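Glycoside Hydrolase (Bacteroides uniformis, PDB 5TA0) probably hydrolyses agarose-derived galactan chains as a family 86 glycoside hydrolase, captured here as an engineered variant bound to neoagarooctaose. Local coordinates at residues A[554-568]-A[601-615]. Sequence-based numbering, arbitrary orientation.
Sequences KTEYGEAVIRLGLGR and SFFGVIEVPVDYSIL
Tyr612 O is gripped from opposite faces of its carbonyl plane, by Lys554 NZ at 3.0 Å and by Leu615 N, the residue that follows the 3-10 segment 612-614. The same ammonium group also donates to Leu615 O, which it meets from above the carbonyl plane, so it bridges two carbonyls, at the start of the 3-10 segment and just beyond it. A bend at chi3 (71°) lays the lysine chain over the Tyr612 ring, the two side chains sliding past each other in opposite directions. Lys554 CE makes a CH-pi contact 3.7 Å from the ring centroid, and NZ adds a cation-pi component. On the other face the backbone of Gly558 lies against the ring, its CA 3.5 Å from the centroid and nearly on the ring normal. Thr555 O lies in the ring plane at its edge, while Thr555 N donates almost straight (166°) to Tyr612 OH, a hydroxyl also bonded to Asn641.

The example shows how the turn after one strand can be held by the loop that leads into its neighbour. Strands 558-568 and 602-609 run antiparallel at one edge of a mixed five-stranded sheet in the beta porphyranase A C-terminal region, 602-609 outermost and 558-568 between it and 631-642. Paired N-H...O bonds join Ile562 with Val608, Leu564 with Ile606, Leu566 with Gly604 and Arg568 with Phe602. Val610 N donates directly to Ala560 O, while a water accepts from Ala560 N and donates to Val610 O. Ala560 CB packs tightly on Leu615 CD1 (3.5 Å). Farther along, Leu564 CD1 touches Val608 CG2 (4.0 Å), on the face that meets strand 577-580. Opposite, Val605 CG1 lies over one face of the Arg563 guanidinium, whose link to Glu607 is long (3.7 Å, NH1 to OE2); Arg563 pairs with Glu301 and Asp305 of helix 298-315, and Glu607 with Arg592.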
loop_
_atom_site.group_PDB
_atom_site.type_symbol
_atom_site.label_atom_id
_atom_site.label_comp_id
_atom_site.label_asym_id
_atom_site.label_seq_id
_atom_site.Cartn_x
_atom_site.Cartn_y
_atom_site.Cartn_z
ATOM N N LYS A 554 -10.339 -22.441 -17.541
ATOM C CA LYS A 554 -10.652 -21.679 -18.740
ATOM C C LYS A 554 -12.132 -21.731 -19.070
ATOM O O LYS A 554 -12.860 -22.631 -18.630
ATOM C CB LYS A 554 -9.848 -22.197 -19.925
ATOM C CG LYS A 554 -8.344 -21.978 -19.811
ATOM C CD LYS A 554 -7.627 -22.516 -21.033
ATOM C CE LYS A 554 -7.896 -21.665 -22.272
ATOM N NZ LYS A 554 -7.460 -22.373 -23.502
ATOM N N THR A 555 -12.562 -20.721 -19.825
ATOM C CA THR A 555 -13.904 -20.622 -20.398
ATOM C C THR A 555 -13.725 -20.467 -21.908
ATOM O O THR A 555 -12.609 -20.552 -22.420
ATOM C CB THR A 555 -14.660 -19.430 -19.801
ATOM O OG1 THR A 555 -13.901 -18.228 -19.937
ATOM C CG2 THR A 555 -14.926 -19.645 -18.307
ATOM N N GLU A 556 -14.813 -20.302 -22.643
ATOM C CA GLU A 556 -14.708 -20.221 -24.101
ATOM C C GLU A 556 -13.900 -19.011 -24.570
ATOM O O GLU A 556 -13.082 -19.123 -25.492
ATOM C CB GLU A 556 -16.089 -20.155 -24.743
ATOM C CG GLU A 556 -16.036 -20.293 -26.264
ATOM C CD GLU A 556 -17.396 -20.479 -26.911
ATOM O OE1 GLU A 556 -18.427 -20.454 -26.205
ATOM O OE2 GLU A 556 -17.424 -20.636 -28.162
ATOM N N TYR A 557 -14.146 -17.876 -23.941
ATOM C CA TYR A 557 -13.509 -16.610 -24.281
ATOM C C TYR A 557 -12.744 -16.073 -23.084
ATOM O O TYR A 557 -13.290 -16.002 -21.965
ATOM C CB TYR A 557 -14.569 -15.599 -24.713
ATOM C CG TYR A 557 -15.353 -16.063 -25.926
ATOM C CD1 TYR A 557 -14.771 -16.049 -27.188
ATOM C CD2 TYR A 557 -16.641 -16.575 -25.798
ATOM C CE1 TYR A 557 -15.467 -16.487 -28.304
ATOM C CE2 TYR A 557 -17.344 -17.025 -26.914
ATOM C CZ TYR A 557 -16.736 -16.982 -28.152
ATOM O OH TYR A 557 -17.395 -17.410 -29.285
ATOM N N GLY A 558 -11.515 -15.640 -23.329
ATOM C CA GLY A 558 -10.667 -15.133 -22.263
ATOM C C GLY A 558 -9.386 -14.531 -22.791
ATOM O O GLY A 558 -9.067 -14.619 -23.995
ATOM N N GLU A 559 -8.650 -13.900 -21.878
ATOM C CA GLU A 559 -7.309 -13.377 -22.149
ATOM C C GLU A 559 -6.404 -13.731 -20.981
ATOM O O GLU A 559 -6.881 -14.190 -19.935
ATOM C CB GLU A 559 -7.362 -11.865 -22.380
ATOM C CG GLU A 559 -8.045 -11.533 -23.707
ATOM C CD GLU A 559 -8.330 -10.071 -23.938
ATOM O OE1 GLU A 559 -8.133 -9.235 -23.032
ATOM O OE2 GLU A 559 -8.821 -9.775 -25.059
ATOM N N ALA A 560 -5.109 -13.551 -21.162
ATOM C CA ALA A 560 -4.161 -13.964 -20.148
ATOM C C ALA A 560 -2.859 -13.196 -20.208
ATOM O O ALA A 560 -2.424 -12.746 -21.264
ATOM C CB ALA A 560 -3.877 -15.442 -20.267
ATOM N N VAL A 561 -2.232 -13.102 -19.031
ATOM C CA VAL A 561 -0.941 -12.451 -18.845
ATOM C C VAL A 561 -0.043 -13.294 -17.967
ATOM O O VAL A 561 -0.411 -13.605 -16.813
ATOM C CB VAL A 561 -1.103 -11.054 -18.215
ATOM C CG1 VAL A 561 0.287 -10.406 -17.972
ATOM C CG2 VAL A 561 -1.986 -10.165 -19.068
ATOM N N ILE A 562 1.148 -13.631 -18.465
ATOM C CA ILE A 562 2.149 -14.315 -17.661
ATOM C C ILE A 562 3.019 -13.250 -17.024
ATOM O O ILE A 562 3.386 -12.253 -17.662
ATOM C CB ILE A 562 2.945 -15.345 -18.508
ATOM C CG1 ILE A 562 2.049 -16.556 -18.760
ATOM C CG2 ILE A 562 4.250 -15.735 -17.820
ATOM C CD1 ILE A 562 2.583 -17.503 -19.809
ATOM N N ARG A 563 3.350 -13.472 -15.754
ATOM C CA ARG A 563 4.041 -12.480 -14.918
ATOM C C ARG A 563 5.411 -13.030 -14.506
ATOM O O ARG A 563 5.496 -13.879 -13.622
ATOM C CB ARG A 563 3.184 -12.167 -13.686
ATOM C CG ARG A 563 1.772 -11.664 -13.995
ATOM C CD ARG A 563 0.910 -11.632 -12.741
ATOM N NE ARG A 563 1.511 -10.729 -11.761
ATOM C CZ ARG A 563 1.421 -9.398 -11.776
ATOM N NH1 ARG A 563 0.603 -8.766 -12.621
ATOM N NH2 ARG A 563 2.120 -8.670 -10.917
ATOM N N LEU A 564 6.474 -12.561 -15.167
ATOM C CA LEU A 564 7.819 -13.063 -14.948
ATOM C C LEU A 564 8.576 -12.164 -14.005
ATOM O O LEU A 564 8.996 -11.087 -14.391
ATOM C CB LEU A 564 8.594 -13.166 -16.269
ATOM C CG LEU A 564 7.932 -13.973 -17.359
ATOM C CD1 LEU A 564 8.835 -13.943 -18.596
ATOM C CD2 LEU A 564 7.676 -15.410 -16.929
ATOM N N GLY A 565 8.708 -12.572 -12.740
ATOM C CA GLY A 565 9.534 -11.784 -11.811
ATOM C C GLY A 565 11.000 -12.111 -12.069
ATOM O O GLY A 565 11.394 -13.272 -11.921
ATOM N N LEU A 566 11.790 -11.083 -12.414
ATOM C CA LEU A 566 13.222 -11.268 -12.721
ATOM C C LEU A 566 14.034 -10.355 -11.822
ATOM O O LEU A 566 13.719 -9.179 -11.698
ATOM C CB LEU A 566 13.511 -10.936 -14.183
ATOM C CG LEU A 566 12.734 -11.706 -15.243
ATOM C CD1 LEU A 566 13.208 -11.265 -16.622
ATOM C CD2 LEU A 566 12.873 -13.206 -15.056
ATOM N N GLY A 567 15.085 -10.912 -11.215
ATOM C CA GLY A 567 16.063 -10.128 -10.466
ATOM C C GLY A 567 17.441 -10.386 -11.046
ATOM O O GLY A 567 17.985 -11.461 -10.817
ATOM N N ARG A 568 17.957 -9.423 -11.808
ATOM C CA ARG A 568 19.255 -9.605 -12.495
ATOM C C ARG A 568 20.011 -8.306 -12.442
ATOM O O ARG A 568 19.444 -7.232 -12.564
ATOM C CB ARG A 568 19.092 -10.009 -13.961
ATOM C CG ARG A 568 18.116 -11.153 -14.195
ATOM C CD ARG A 568 18.301 -11.753 -15.574
ATOM N NE ARG A 568 19.462 -12.623 -15.617
ATOM C CZ ARG A 568 20.030 -13.096 -16.729
ATOM N NH1 ARG A 568 21.060 -13.921 -16.611
ATOM N NH2 ARG A 568 19.588 -12.742 -17.926
ATOM N N SER A 601 20.478 -3.095 -9.285
ATOM C CA SER A 601 20.154 -4.175 -10.205
ATOM C C SER A 601 18.693 -4.000 -10.579
ATOM O O SER A 601 17.985 -3.166 -9.969
ATOM C CB SER A 601 20.347 -5.536 -9.541
ATOM O OG SER A 601 19.388 -5.733 -8.494
ATOM N N PHE A 602 18.252 -4.785 -11.548
ATOM C CA PHE A 602 16.846 -4.824 -11.955
ATOM C C PHE A 602 16.114 -5.876 -11.142
ATOM O O PHE A 602 16.519 -7.009 -11.084
ATOM C CB PHE A 602 16.704 -5.186 -13.441
ATOM C CG PHE A 602 15.271 -5.188 -13.901
ATOM C CD1 PHE A 602 14.483 -6.351 -13.859
ATOM C CD2 PHE A 602 14.692 -4.013 -14.328
ATOM C CE1 PHE A 602 13.158 -6.297 -14.251
ATOM C CE2 PHE A 602 13.370 -3.960 -14.710
ATOM C CZ PHE A 602 12.606 -5.096 -14.676
ATOM N N PHE A 603 15.005 -5.479 -10.525
ATOM C CA PHE A 603 14.049 -6.436 -9.920
ATOM C C PHE A 603 12.653 -5.967 -10.282
ATOM O O PHE A 603 12.235 -4.879 -9.886
ATOM C CB PHE A 603 14.227 -6.533 -8.400
ATOM C CG PHE A 603 13.311 -7.536 -7.725
ATOM C CD1 PHE A 603 13.108 -8.812 -8.243
ATOM C CD2 PHE A 603 12.671 -7.213 -6.531
ATOM C CE1 PHE A 603 12.294 -9.714 -7.595
ATOM C CE2 PHE A 603 11.862 -8.122 -5.874
ATOM C CZ PHE A 603 11.673 -9.379 -6.406
ATOM N N GLY A 604 11.955 -6.757 -11.092
ATOM C CA GLY A 604 10.631 -6.357 -11.567
ATOM C C GLY A 604 9.907 -7.487 -12.233
ATOM O O GLY A 604 10.527 -8.462 -12.690
ATOM N N VAL A 605 8.578 -7.352 -12.318
ATOM C CA VAL A 605 7.757 -8.285 -13.094
ATOM C C VAL A 605 7.593 -7.794 -14.530
ATOM O O VAL A 605 7.117 -6.680 -14.764
ATOM C CB VAL A 605 6.390 -8.483 -12.421
ATOM C CG1 VAL A 605 5.418 -9.224 -13.328
ATOM C CG2 VAL A 605 6.562 -9.207 -11.114
ATOM N N ILE A 606 7.989 -8.649 -15.466
ATOM C CA ILE A 606 7.730 -8.446 -16.881
ATOM C C ILE A 606 6.407 -9.134 -17.194
ATOM O O ILE A 606 6.273 -10.357 -17.066
ATOM C CB ILE A 606 8.846 -9.082 -17.753
ATOM C CG1 ILE A 606 10.252 -8.664 -17.303
ATOM C CG2 ILE A 606 8.622 -8.765 -19.226
ATOM C CD1 ILE A 606 10.500 -7.202 -17.247
ATOM N N GLU A 607 5.427 -8.329 -17.586
ATOM C CA GLU A 607 4.097 -8.822 -17.929
ATOM C C GLU A 607 4.043 -9.195 -19.422
ATOM O O GLU A 607 4.380 -8.382 -20.286
ATOM C CB GLU A 607 3.049 -7.774 -17.566
ATOM C CG GLU A 607 2.862 -7.680 -16.066
ATOM C CD GLU A 607 2.249 -6.371 -15.632
ATOM O OE1 GLU A 607 2.953 -5.344 -15.604
ATOM O OE2 GLU A 607 1.029 -6.352 -15.367
ATOM N N VAL A 608 3.646 -10.436 -19.698
ATOM C CA VAL A 608 3.718 -11.035 -21.027
ATOM C C VAL A 608 2.311 -11.479 -21.451
ATOM O O VAL A 608 1.807 -12.491 -20.953
ATOM C CB VAL A 608 4.668 -12.245 -21.035
ATOM C CG1 VAL A 608 4.788 -12.807 -22.454
ATOM C CG2 VAL A 608 6.051 -11.872 -20.487
ATOM N N PRO A 609 1.668 -10.737 -22.367
ATOM C CA PRO A 609 0.397 -11.238 -22.899
ATOM C C PRO A 609 0.606 -12.585 -23.575
ATOM O O PRO A 609 1.638 -12.815 -24.216
ATOM C CB PRO A 609 0.009 -10.169 -23.911
ATOM C CG PRO A 609 0.656 -8.925 -23.402
ATOM C CD PRO A 609 1.998 -9.412 -22.922
ATOM N N VAL A 610 -0.346 -13.497 -23.417
ATOM C CA VAL A 610 -0.226 -14.832 -24.001
ATOM C C VAL A 610 -1.555 -15.223 -24.639
ATOM O O VAL A 610 -2.623 -15.027 -24.076
ATOM C CB VAL A 610 0.247 -15.902 -22.987
ATOM C CG1 VAL A 610 -0.667 -16.005 -21.790
ATOM C CG2 VAL A 610 0.415 -17.256 -23.667
ATOM N N ASP A 611 -1.472 -15.755 -25.846
ATOM C CA ASP A 611 -2.632 -16.235 -26.581
ATOM C C ASP A 611 -3.390 -17.249 -25.702
ATOM O O ASP A 611 -2.841 -18.277 -25.302
ATOM C CB ASP A 611 -2.092 -16.868 -27.880
ATOM C CG ASP A 611 -3.149 -17.479 -28.765
ATOM O OD1 ASP A 611 -2.729 -17.966 -29.850
ATOM O OD2 ASP A 611 -4.339 -17.510 -28.434
ATOM N N TYR A 612 -4.657 -16.940 -25.448
ATOM C CA TYR A 612 -5.519 -17.785 -24.604
ATOM C C TYR A 612 -5.614 -19.234 -25.092
ATOM O O TYR A 612 -5.663 -20.160 -24.289
ATOM C CB TYR A 612 -6.906 -17.159 -24.514
ATOM C CG TYR A 612 -7.801 -17.643 -23.384
ATOM C CD1 TYR A 612 -7.517 -17.338 -22.047
ATOM C CD2 TYR A 612 -8.948 -18.371 -23.658
ATOM C CE1 TYR A 612 -8.358 -17.738 -21.033
ATOM C CE2 TYR A 612 -9.792 -18.778 -22.653
ATOM C CZ TYR A 612 -9.487 -18.466 -21.348
ATOM O OH TYR A 612 -10.343 -18.879 -20.366
ATOM N N SER A 613 -5.581 -19.430 -26.419
ATOM C CA SER A 613 -5.659 -20.771 -27.006
ATOM C C SER A 613 -4.485 -21.679 -26.692
ATOM O O SER A 613 -4.631 -22.891 -26.777
ATOM C CB SER A 613 -5.864 -20.687 -28.524
ATOM O OG SER A 613 -4.723 -20.148 -29.183
ATOM N N ILE A 614 -3.328 -21.114 -26.331
ATOM C CA ILE A 614 -2.141 -21.887 -25.940
ATOM C C ILE A 614 -2.284 -22.490 -24.544
ATOM O O ILE A 614 -1.614 -23.483 -24.217
ATOM C CB ILE A 614 -0.862 -20.973 -25.969
ATOM C CG1 ILE A 614 -0.598 -20.494 -27.411
ATOM C CG2 ILE A 614 0.364 -21.654 -25.370
ATOM C CD1 ILE A 614 0.576 -19.535 -27.551
ATOM N N LEU A 615 -3.115 -21.880 -23.715
ATOM C CA LEU A 615 -3.240 -22.305 -22.315
ATOM C C LEU A 615 -4.145 -23.521 -22.167
ATOM O O LEU A 615 -5.045 -23.764 -22.982
ATOM C CB LEU A 615 -3.780 -21.163 -21.457
ATOM C CG LEU A 615 -2.897 -19.921 -21.418
ATOM C CD1 LEU A 615 -3.618 -18.869 -20.601
ATOM C CD2 LEU A 615 -1.511 -20.192 -20.849
HETATM O O HOH W 1 -4.491 -13.149 -23.994
#